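PDB 5ZNT: chitin deacetylase 1 from Bombyx mori, which removes acetyl groups from the N-acetylglucosamine residues of chitin, a zinc-dependent hydrolysis that releases acetate and yields chitosan. Local coordinates for residues K73-V78 with F300-Q305; Y184-R189 with S200-S205; C343-K348 with I355-C360. All coordinates share one frame; numbering follows the deposited sequence.

Overall arrangement
The chain is the part of chitin deacetylase 1 that holds the carbohydrate esterase 4 polysaccharide deacetylase domain. Each contact involves a strand of a different sheet, and they share no residue. Interaction 1, its centre about 6 Å from the centre of the chain's atoms, lies in the core, with F77 beside the zinc ligand H101. Interaction 2, centred about 23 Å from it, falls between its two segments in sequence and extends from strand 184-185 of the mixed sheet. Interaction 3 comes last, centred about 27 Å from interaction 1 and about 38 Å from interaction 2, in the C-terminal hairpin 341-345/355-359, which packs on helix 85-93 beside the glycan carried by N84.

Interaction 1. Residues K73-V78 with F300-Q305; sequences KATYFV and FVTMTQ
T75, on strand 75-78 of the parallel sheet in the carbohydrate esterase 4 barrel, meets M303 at the start of helix 303-311, where T302 and Q305 form a capping box. Q305 N donates to T302 OG1 and T302 N to Q305 OE1, each over 3.0 Å. Packing is tight around T75, whose OG1 accepts from M303 N at 2.9 Å (153° at the hydrogen). M303 CG lies 3.6 Å from T75 CG2, the two side chains crossing at about a right angle. A chi1 of -55° puts OG1 opposite the carbonyl carbon and turns it to the helix start. A valine here would probably leave M303 N without its acceptor and water 1 without a donor. T302 CG2 also packs on A74 O and, at 3.6 Å, on K73 CB. The looser part, still buried, is the gap between T75 OG1 and V301 O: water 1 accepts from the first at 2.8 Å and donates to the second. K73 N bonds F300 O over a long 3.3 Å. The K73 ammonium group leaves the contact for D71 O. F77, whose ring neighbours the zinc ligand H101, receives M303 CE at its edge, in the ring plane, 3.7 Å from CZ.

Interaction 2. Residues Y184-R189 with S200-S205; sequences YTMYFR and SCPTRS
M186 reaches across to P202 with its terminal methyl, CE standing 3.6 Å from CG of the proline ring, and the two side chains cross at about a right angle. The methionine is bent at both chi2 (-66°) and chi3, which carries CE to the proline. F158 of helix 154-163 touches both M186 and P202, so this apolar end is the buried part of the contact. The other end, at exposed S205, is polar. S205 OG donates to Y187 O over a short 2.6 Å, with a C=O...donor angle of 143° and the donor tilted 26° from the carbonyl plane. Beside it, S205 CA makes a CA-H...O contact of 3.5 Å with M186 O. Water 2 is placed to donate to R204 O (3.0 Å) and to F188 O (3.1 Å), although the acceptors around it outnumber its protons, so not all of its bonds can form at once. Behind the second segment, N155 OD1 accepts from both T203 N and R204 N. M186 also makes backbone bonds with H206 and V208, beside the antiparallel pair 184-185 and 209-214, and the whole is a loop connecting these two strands, closed within itself by the C194-C201 disulfide.

Interaction 3. Residues C343-K348 with I355-C360; sequences CKLTSK and INLQTC. With NAG (2-acetamido-2-deoxy-beta-D-glucopyranose), chain B.
The flat amide of N356 is met at its oxygen by K344: NZ donates to OD1 over 3.2 Å, in the carbonyl plane and on a lone pair, with a C=O...donor angle of 122°. K344 CG lies opposite the backbone N (chi1 178°), and bends at chi3 and chi4 turn the ammonium group toward N356 OD1. A second amide, that of Q358, carries the NAG acetamido group over one face, with NAG C8 at 3.5 Å from Q358 NE2; ND2 of N84, the glycosylated asparagine, is bonded to this sugar. Both amides belong to strand 355-359 of an antiparallel hairpin. C343 and L357 form a hydrogen-bonded pair, C343 N to L357 O at 2.8 Å and L357 N to C343 O at 2.7 Å; L345 and I355 form another, with the non-hydrogen-bonded pair K344 and N356 between. C343, L345, I355 and L357 share the other face, where L345 CD1 lies 4.0 Å from L357 CB and Y85 of helix 85-93 touches L357. Disulfides C343-C363 and C337-C360 each join the first-strand side to the chain following the second strand. Four backbone bonds and the covalent cross-links thus fix the hairpin, whereas the lone lysine-asparagine bond, on the more exposed side, is likely to add less.

Interaction 1. Residues K73-V78 with F300-Q305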
loop_
_atom_site.group_PDB
_atom_site.type_symbol
_atom_site.label_atom_id
_atom_site.label_comp_id
_atom_site.label_asym_id
_atom_site.label_seq_id
_atom_site.Cartn_x
_atom_site.Cartn_y
_atom_site.Cartn_z
ATOM N N LYS A 73 1.603 0.765 -12.339
ATOM C CA LYS A 73 1.667 -0.291 -11.334
ATOM C C LYS A 73 0.987 0.175 -10.056
ATOM O O LYS A 73 1.071 1.349 -9.687
ATOM C CB LYS A 73 3.105 -0.693 -11.007
ATOM C CG LYS A 73 3.950 -1.141 -12.215
ATOM C CD LYS A 73 3.307 -2.343 -12.932
ATOM C CE LYS A 73 4.341 -3.009 -13.862
ATOM N NZ LYS A 73 4.961 -1.995 -14.783
ATOM N N ALA A 74 0.340 -0.773 -9.368
ATOM C CA ALA A 74 -0.353 -0.528 -8.108
ATOM C C ALA A 74 0.167 -1.496 -7.045
ATOM O O ALA A 74 0.946 -2.410 -7.328
ATOM C CB ALA A 74 -1.885 -0.659 -8.288
ATOM N N THR A 75 -0.254 -1.275 -5.802
ATOM C CA THR A 75 0.148 -2.089 -4.652
ATOM C C THR A 75 -1.107 -2.681 -4.020
ATOM O O THR A 75 -2.069 -1.961 -3.791
ATOM C CB THR A 75 0.904 -1.242 -3.611
ATOM O OG1 THR A 75 2.022 -0.581 -4.236
ATOM C CG2 THR A 75 1.421 -2.108 -2.456
ATOM N N TYR A 76 -1.090 -3.983 -3.731
ATOM C CA TYR A 76 -2.241 -4.690 -3.179
ATOM C C TYR A 76 -1.900 -5.121 -1.762
ATOM O O TYR A 76 -0.950 -5.886 -1.562
ATOM C CB TYR A 76 -2.599 -5.914 -4.020
ATOM C CG TYR A 76 -3.146 -5.535 -5.376
ATOM C CD1 TYR A 76 -2.295 -5.156 -6.407
ATOM C CD2 TYR A 76 -4.515 -5.527 -5.616
ATOM C CE1 TYR A 76 -2.789 -4.782 -7.651
ATOM C CE2 TYR A 76 -5.024 -5.174 -6.870
ATOM C CZ TYR A 76 -4.152 -4.820 -7.879
ATOM O OH TYR A 76 -4.649 -4.467 -9.097
ATOM N N PHE A 77 -2.629 -4.587 -0.785
ATOM C CA PHE A 77 -2.489 -5.030 0.602
ATOM C C PHE A 77 -3.504 -6.148 0.811
ATOM O O PHE A 77 -4.700 -5.899 0.977
ATOM C CB PHE A 77 -2.694 -3.865 1.572
ATOM C CG PHE A 77 -1.562 -2.869 1.540
ATOM C CD1 PHE A 77 -0.388 -3.113 2.242
ATOM C CD2 PHE A 77 -1.663 -1.718 0.777
ATOM C CE1 PHE A 77 0.668 -2.205 2.187
ATOM C CE2 PHE A 77 -0.616 -0.811 0.731
ATOM C CZ PHE A 77 0.540 -1.057 1.426
ATOM N N VAL A 78 -3.022 -7.383 0.806
ATOM C CA VAL A 78 -3.879 -8.555 0.630
ATOM C C VAL A 78 -4.157 -9.163 1.985
ATOM O O VAL A 78 -3.226 -9.414 2.757
ATOM C CB VAL A 78 -3.214 -9.580 -0.310
ATOM C CG1 VAL A 78 -4.115 -10.832 -0.462
ATOM C CG2 VAL A 78 -2.964 -8.922 -1.696
ATOM N N PHE A 300 2.740 6.465 -11.939
ATOM C CA PHE A 300 1.977 5.574 -11.058
ATOM C C PHE A 300 2.855 4.375 -10.754
ATOM O O PHE A 300 3.129 3.560 -11.643
ATOM C CB PHE A 300 0.676 5.143 -11.727
ATOM C CG PHE A 300 -0.282 6.274 -11.965
ATOM C CD1 PHE A 300 -0.121 7.113 -13.056
ATOM C CD2 PHE A 300 -1.346 6.500 -11.098
ATOM C CE1 PHE A 300 -0.995 8.167 -13.275
ATOM C CE2 PHE A 300 -2.242 7.541 -11.330
ATOM C CZ PHE A 300 -2.055 8.381 -12.407
ATOM N N VAL A 301 3.321 4.280 -9.504
ATOM C CA VAL A 301 4.316 3.303 -9.096
ATOM C C VAL A 301 3.849 2.550 -7.848
ATOM O O VAL A 301 2.933 2.976 -7.133
ATOM C CB VAL A 301 5.681 3.983 -8.829
ATOM C CG1 VAL A 301 6.248 4.598 -10.136
ATOM C CG2 VAL A 301 5.517 5.057 -7.769
ATOM N N THR A 302 4.516 1.429 -7.575
ATOM C CA THR A 302 4.265 0.693 -6.342
ATOM C C THR A 302 4.887 1.413 -5.150
ATOM O O THR A 302 5.718 2.317 -5.292
ATOM C CB THR A 302 4.834 -0.718 -6.421
ATOM O OG1 THR A 302 6.264 -0.656 -6.383
ATOM C CG2 THR A 302 4.404 -1.420 -7.710
ATOM N N MET A 303 4.519 0.958 -3.952
ATOM C CA MET A 303 5.114 1.520 -2.738
ATOM C C MET A 303 6.603 1.236 -2.673
ATOM O O MET A 303 7.398 2.109 -2.308
ATOM C CB MET A 303 4.431 0.946 -1.503
ATOM C CG MET A 303 2.948 1.067 -1.535
ATOM S SD MET A 303 2.504 2.703 -0.999
ATOM C CE MET A 303 1.805 2.308 0.531
ATOM N N THR A 304 6.997 -0.012 -2.955
ATOM C CA THR A 304 8.417 -0.340 -2.987
ATOM C C THR A 304 9.157 0.563 -3.970
ATOM O O THR A 304 10.280 1.001 -3.696
ATOM C CB THR A 304 8.611 -1.813 -3.355
ATOM O OG1 THR A 304 8.189 -2.631 -2.260
ATOM C CG2 THR A 304 10.097 -2.136 -3.675
ATOM N N GLN A 305 8.525 0.883 -5.106
ATOM C CA GLN A 305 9.175 1.746 -6.089
ATOM C C GLN A 305 9.346 3.176 -5.572
ATOM O O GLN A 305 10.311 3.852 -5.952
ATOM C CB GLN A 305 8.386 1.724 -7.399
ATOM C CG GLN A 305 8.683 0.470 -8.195
ATOM C CD GLN A 305 7.769 0.253 -9.368
ATOM O OE1 GLN A 305 6.744 0.921 -9.521
ATOM N NE2 GLN A 305 8.148 -0.682 -10.231
HETATM O O HOH W 1 1.028 1.805 -5.388
#

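Interaction 2. Residues Y184-R189 with S200-S205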
loop_
_atom_site.group_PDB
_atom_site.type_symbol
_atom_site.label_atom_id
_atom_site.label_comp_id
_atom_site.label_asym_id
_atom_site.label_seq_id
_atom_site.Cartn_x
_atom_site.Cartn_y
_atom_site.Cartn_z
ATOM N N TYR A 184 9.055 8.478 5.505
ATOM C CA TYR A 184 10.146 8.658 6.448
ATOM C C TYR A 184 10.470 7.306 7.068
ATOM O O TYR A 184 9.641 6.391 7.059
ATOM C CB TYR A 184 9.790 9.718 7.512
ATOM C CG TYR A 184 8.501 9.450 8.252
ATOM C CD1 TYR A 184 8.484 8.624 9.377
ATOM C CD2 TYR A 184 7.305 10.029 7.841
ATOM C CE1 TYR A 184 7.311 8.363 10.056
ATOM C CE2 TYR A 184 6.119 9.768 8.506
ATOM C CZ TYR A 184 6.133 8.935 9.611
ATOM O OH TYR A 184 4.971 8.677 10.286
ATOM N N THR A 185 11.698 7.158 7.559
ATOM C CA THR A 185 12.027 5.956 8.315
ATOM C C THR A 185 11.737 6.187 9.794
ATOM O O THR A 185 11.625 7.320 10.266
ATOM C CB THR A 185 13.489 5.534 8.120
ATOM O OG1 THR A 185 14.362 6.508 8.689
ATOM C CG2 THR A 185 13.813 5.384 6.645
ATOM N N MET A 186 11.569 5.093 10.524
ATOM C CA MET A 186 11.182 5.188 11.919
ATOM C C MET A 186 12.382 5.194 12.872
ATOM O O MET A 186 12.193 5.013 14.077
ATOM C CB MET A 186 10.227 4.044 12.286
ATOM C CG MET A 186 8.880 4.031 11.536
ATOM S SD MET A 186 7.801 5.436 11.926
ATOM C CE MET A 186 8.186 5.694 13.625
ATOM N N TYR A 187 13.604 5.394 12.364
ATOM C CA TYR A 187 14.755 5.498 13.262
ATOM C C TYR A 187 14.639 6.714 14.176
ATOM O O TYR A 187 15.163 6.711 15.295
ATOM C CB TYR A 187 16.052 5.613 12.471
ATOM C CG TYR A 187 16.520 4.392 11.720
ATOM C CD1 TYR A 187 17.038 3.284 12.395
ATOM C CD2 TYR A 187 16.506 4.370 10.324
ATOM C CE1 TYR A 187 17.506 2.178 11.701
ATOM C CE2 TYR A 187 16.968 3.266 9.622
ATOM C CZ TYR A 187 17.471 2.180 10.312
ATOM O OH TYR A 187 17.922 1.097 9.587
ATOM N N PHE A 188 13.977 7.761 13.701
ATOM C CA PHE A 188 13.823 9.027 14.395
ATOM C C PHE A 188 12.346 9.275 14.626
ATOM O O PHE A 188 11.485 8.653 13.989
ATOM C CB PHE A 188 14.460 10.168 13.591
ATOM C CG PHE A 188 15.947 10.034 13.464
ATOM C CD1 PHE A 188 16.506 9.331 12.413
ATOM C CD2 PHE A 188 16.789 10.563 14.435
ATOM C CE1 PHE A 188 17.884 9.176 12.309
ATOM C CE2 PHE A 188 18.172 10.414 14.335
ATOM C CZ PHE A 188 18.717 9.718 13.269
ATOM N N ARG A 189 12.069 10.177 15.571
ATOM C CA ARG A 189 10.704 10.526 15.935
ATOM C C ARG A 189 9.868 10.855 14.703
ATOM O O ARG A 189 10.343 11.509 13.772
ATOM C CB ARG A 189 10.720 11.729 16.883
ATOM C CG ARG A 189 9.419 11.995 17.576
ATOM C CD ARG A 189 9.630 13.029 18.688
ATOM N NE ARG A 189 9.874 14.362 18.146
ATOM C CZ ARG A 189 10.452 15.359 18.821
ATOM N NH1 ARG A 189 10.876 15.180 20.063
ATOM N NH2 ARG A 189 10.617 16.532 18.243
ATOM N N SER A 200 -2.326 4.190 18.857
ATOM C CA SER A 200 -1.090 3.939 19.583
ATOM C C SER A 200 0.037 3.887 18.554
ATOM O O SER A 200 0.153 2.907 17.816
ATOM C CB SER A 200 -1.222 2.638 20.385
ATOM O OG SER A 200 0.027 2.065 20.736
ATOM N N CYS A 201 0.875 4.971 18.490
ATOM C CA CYS A 201 1.955 5.064 17.511
ATOM C C CYS A 201 3.286 4.662 18.126
ATOM O O CYS A 201 3.479 4.760 19.344
ATOM C CB CYS A 201 2.072 6.494 16.961
ATOM S SG CYS A 201 0.716 7.019 15.934
ATOM N N PRO A 202 4.244 4.230 17.307
ATOM C CA PRO A 202 5.570 3.904 17.836
ATOM C C PRO A 202 6.251 5.135 18.414
ATOM O O PRO A 202 6.015 6.265 17.984
ATOM C CB PRO A 202 6.330 3.382 16.608
ATOM C CG PRO A 202 5.626 3.999 15.445
ATOM C CD PRO A 202 4.173 4.020 15.849
ATOM N N THR A 203 7.108 4.898 19.402
ATOM C CA THR A 203 7.896 5.954 20.013
ATOM C C THR A 203 9.383 5.692 19.981
ATOM O O THR A 203 10.156 6.655 20.032
ATOM C CB THR A 203 7.489 6.164 21.477
ATOM O OG1 THR A 203 7.645 4.926 22.178
ATOM C CG2 THR A 203 6.069 6.630 21.574
ATOM N N ARG A 204 9.811 4.432 19.906
ATOM C CA ARG A 204 11.226 4.113 19.879
ATOM C C ARG A 204 11.733 4.068 18.437
ATOM O O ARG A 204 10.974 4.229 17.475
ATOM C CB ARG A 204 11.483 2.792 20.607
ATOM C CG ARG A 204 11.009 2.789 22.056
ATOM C CD ARG A 204 11.554 1.593 22.836
ATOM N NE ARG A 204 11.050 0.331 22.304
ATOM C CZ ARG A 204 9.905 -0.237 22.678
ATOM N NH1 ARG A 204 9.139 0.348 23.596
ATOM N NH2 ARG A 204 9.522 -1.388 22.128
ATOM N N SER A 205 13.038 3.847 18.291
ATOM C CA SER A 205 13.666 3.733 16.984
ATOM C C SER A 205 13.406 2.349 16.403
ATOM O O SER A 205 13.598 1.335 17.083
ATOM C CB SER A 205 15.175 3.974 17.077
ATOM O OG SER A 205 15.432 5.298 17.494
HETATM O O HOH W 2 10.167 6.602 15.850
#

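Interaction 3. Residues C343-K348 with I355-C360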
loop_
_atom_site.group_PDB
_atom_site.type_symbol
_atom_site.label_atom_id
_atom_site.label_comp_id
_atom_site.label_asym_id
_atom_site.label_seq_id
_atom_site.Cartn_x
_atom_site.Cartn_y
_atom_site.Cartn_z
ATOM N N CYS A 343 -9.413 -25.429 -4.042
ATOM C CA CYS A 343 -9.326 -26.241 -2.831
ATOM C C CYS A 343 -10.426 -25.857 -1.850
ATOM O O CYS A 343 -10.484 -24.710 -1.401
ATOM C CB CYS A 343 -7.943 -26.070 -2.186
ATOM S SG CYS A 343 -6.599 -26.274 -3.352
ATOM N N LYS A 344 -11.287 -26.791 -1.510
ATOM C CA LYS A 344 -12.339 -26.591 -0.537
ATOM C C LYS A 344 -11.767 -27.015 0.820
ATOM O O LYS A 344 -11.585 -28.124 1.031
ATOM C CB LYS A 344 -13.619 -27.312 -0.903
ATOM C CG LYS A 344 -14.680 -27.124 0.157
ATOM C CD LYS A 344 -16.138 -27.572 -0.130
ATOM C CE LYS A 344 -16.726 -27.036 -1.406
ATOM N NZ LYS A 344 -17.174 -25.634 -1.377
ATOM N N LEU A 345 -11.524 -26.088 1.727
ATOM C CA LEU A 345 -10.747 -26.401 2.905
ATOM C C LEU A 345 -11.500 -26.025 4.163
ATOM O O LEU A 345 -12.336 -25.111 4.169
ATOM C CB LEU A 345 -9.385 -25.682 2.853
ATOM C CG LEU A 345 -8.525 -25.958 1.617
ATOM C CD1 LEU A 345 -7.362 -24.921 1.528
ATOM C CD2 LEU A 345 -7.974 -27.376 1.668
ATOM N N THR A 346 -11.190 -26.752 5.230
ATOM C CA THR A 346 -11.673 -26.454 6.561
ATOM C C THR A 346 -10.483 -26.388 7.506
ATOM O O THR A 346 -9.388 -26.871 7.207
ATOM C CB THR A 346 -12.685 -27.512 7.046
ATOM O OG1 THR A 346 -12.063 -28.815 7.094
ATOM C CG2 THR A 346 -13.932 -27.550 6.110
ATOM N N SER A 347 -10.725 -25.841 8.681
ATOM C CA SER A 347 -9.727 -25.799 9.731
ATOM C C SER A 347 -10.453 -25.597 11.036
ATOM O O SER A 347 -11.407 -24.815 11.101
ATOM C CB SER A 347 -8.724 -24.659 9.548
ATOM O OG SER A 347 -8.006 -24.476 10.761
ATOM N N LYS A 348 -9.973 -26.264 12.078
ATOM C CA LYS A 348 -10.565 -26.038 13.383
ATOM C C LYS A 348 -10.335 -24.614 13.857
ATOM O O LYS A 348 -10.998 -24.178 14.797
ATOM C CB LYS A 348 -10.017 -27.036 14.402
ATOM C CG LYS A 348 -8.515 -26.902 14.643
ATOM C CD LYS A 348 -8.017 -27.944 15.651
ATOM C CE LYS A 348 -6.497 -27.937 15.730
ATOM N NZ LYS A 348 -6.008 -28.940 16.735
ATOM N N ILE A 355 -13.872 -22.963 3.129
ATOM C CA ILE A 355 -13.384 -21.824 2.355
ATOM C C ILE A 355 -12.643 -22.339 1.140
ATOM O O ILE A 355 -11.772 -23.209 1.258
ATOM C CB ILE A 355 -12.512 -20.886 3.205
ATOM C CG1 ILE A 355 -13.395 -20.302 4.305
ATOM C CG2 ILE A 355 -11.964 -19.728 2.324
ATOM C CD1 ILE A 355 -12.729 -20.087 5.588
ATOM N N ASN A 356 -13.035 -21.844 -0.033
ATOM C CA ASN A 356 -12.380 -22.198 -1.280
ATOM C C ASN A 356 -11.112 -21.374 -1.436
ATOM O O ASN A 356 -11.144 -20.141 -1.343
ATOM C CB ASN A 356 -13.298 -21.937 -2.479
ATOM C CG ASN A 356 -14.438 -22.918 -2.563
ATOM O OD1 ASN A 356 -14.464 -23.928 -1.852
ATOM N ND2 ASN A 356 -15.392 -22.631 -3.434
ATOM N N LEU A 357 -10.008 -22.050 -1.706
ATOM C CA LEU A 357 -8.735 -21.394 -1.931
ATOM C C LEU A 357 -8.239 -21.852 -3.287
ATOM O O LEU A 357 -8.053 -23.056 -3.504
ATOM C CB LEU A 357 -7.738 -21.753 -0.826
ATOM C CG LEU A 357 -6.438 -20.956 -0.804
ATOM C CD1 LEU A 357 -5.914 -20.906 0.640
ATOM C CD2 LEU A 357 -5.394 -21.590 -1.714
ATOM N N GLN A 358 -8.039 -20.913 -4.203
ATOM C CA GLN A 358 -7.531 -21.260 -5.521
ATOM C C GLN A 358 -6.024 -21.008 -5.565
ATOM O O GLN A 358 -5.534 -19.997 -5.047
ATOM C CB GLN A 358 -8.260 -20.471 -6.614
ATOM C CG GLN A 358 -9.783 -20.596 -6.587
ATOM C CD GLN A 358 -10.403 -19.726 -5.490
ATOM O OE1 GLN A 358 -9.771 -18.781 -5.004
ATOM N NE2 GLN A 358 -11.627 -20.061 -5.076
ATOM N N THR A 359 -5.289 -21.955 -6.152
ATOM C CA THR A 359 -3.836 -21.907 -6.204
ATOM C C THR A 359 -3.358 -22.822 -7.328
ATOM O O THR A 359 -4.008 -23.826 -7.644
ATOM C CB THR A 359 -3.213 -22.339 -4.868
ATOM O OG1 THR A 359 -1.786 -22.354 -4.966
ATOM C CG2 THR A 359 -3.682 -23.747 -4.468
ATOM N N CYS A 360 -2.201 -22.488 -7.899
ATOM C CA CYS A 360 -1.570 -23.398 -8.850
ATOM C C CYS A 360 -0.913 -24.574 -8.150
ATOM O O CYS A 360 -0.586 -25.570 -8.806
ATOM C CB CYS A 360 -0.527 -22.661 -9.693
ATOM S SG CYS A 360 -1.233 -21.446 -10.804
HETATM C C1 NAG B . -8.831 -17.484 -9.432
HETATM C C2 NAG B . -10.080 -17.669 -10.270
HETATM C C3 NAG B . -9.702 -18.292 -11.613
HETATM C C4 NAG B . -8.585 -17.496 -12.286
HETATM C C5 NAG B . -7.450 -17.216 -11.305
HETATM C C6 NAG B . -6.408 -16.266 -11.847
HETATM C C7 NAG B . -11.907 -18.007 -8.648
HETATM C C8 NAG B . -12.929 -18.980 -8.140
HETATM N N2 NAG B . -11.095 -18.467 -9.604
HETATM O O3 NAG B . -10.875 -18.333 -12.415
HETATM O O4 NAG B . -7.919 -18.285 -13.265
HETATM O O5 NAG B . -7.959 -16.639 -10.099
HETATM O O6 NAG B . -7.010 -15.063 -12.304
HETATM O O7 NAG B . -11.800 -16.860 -8.186
#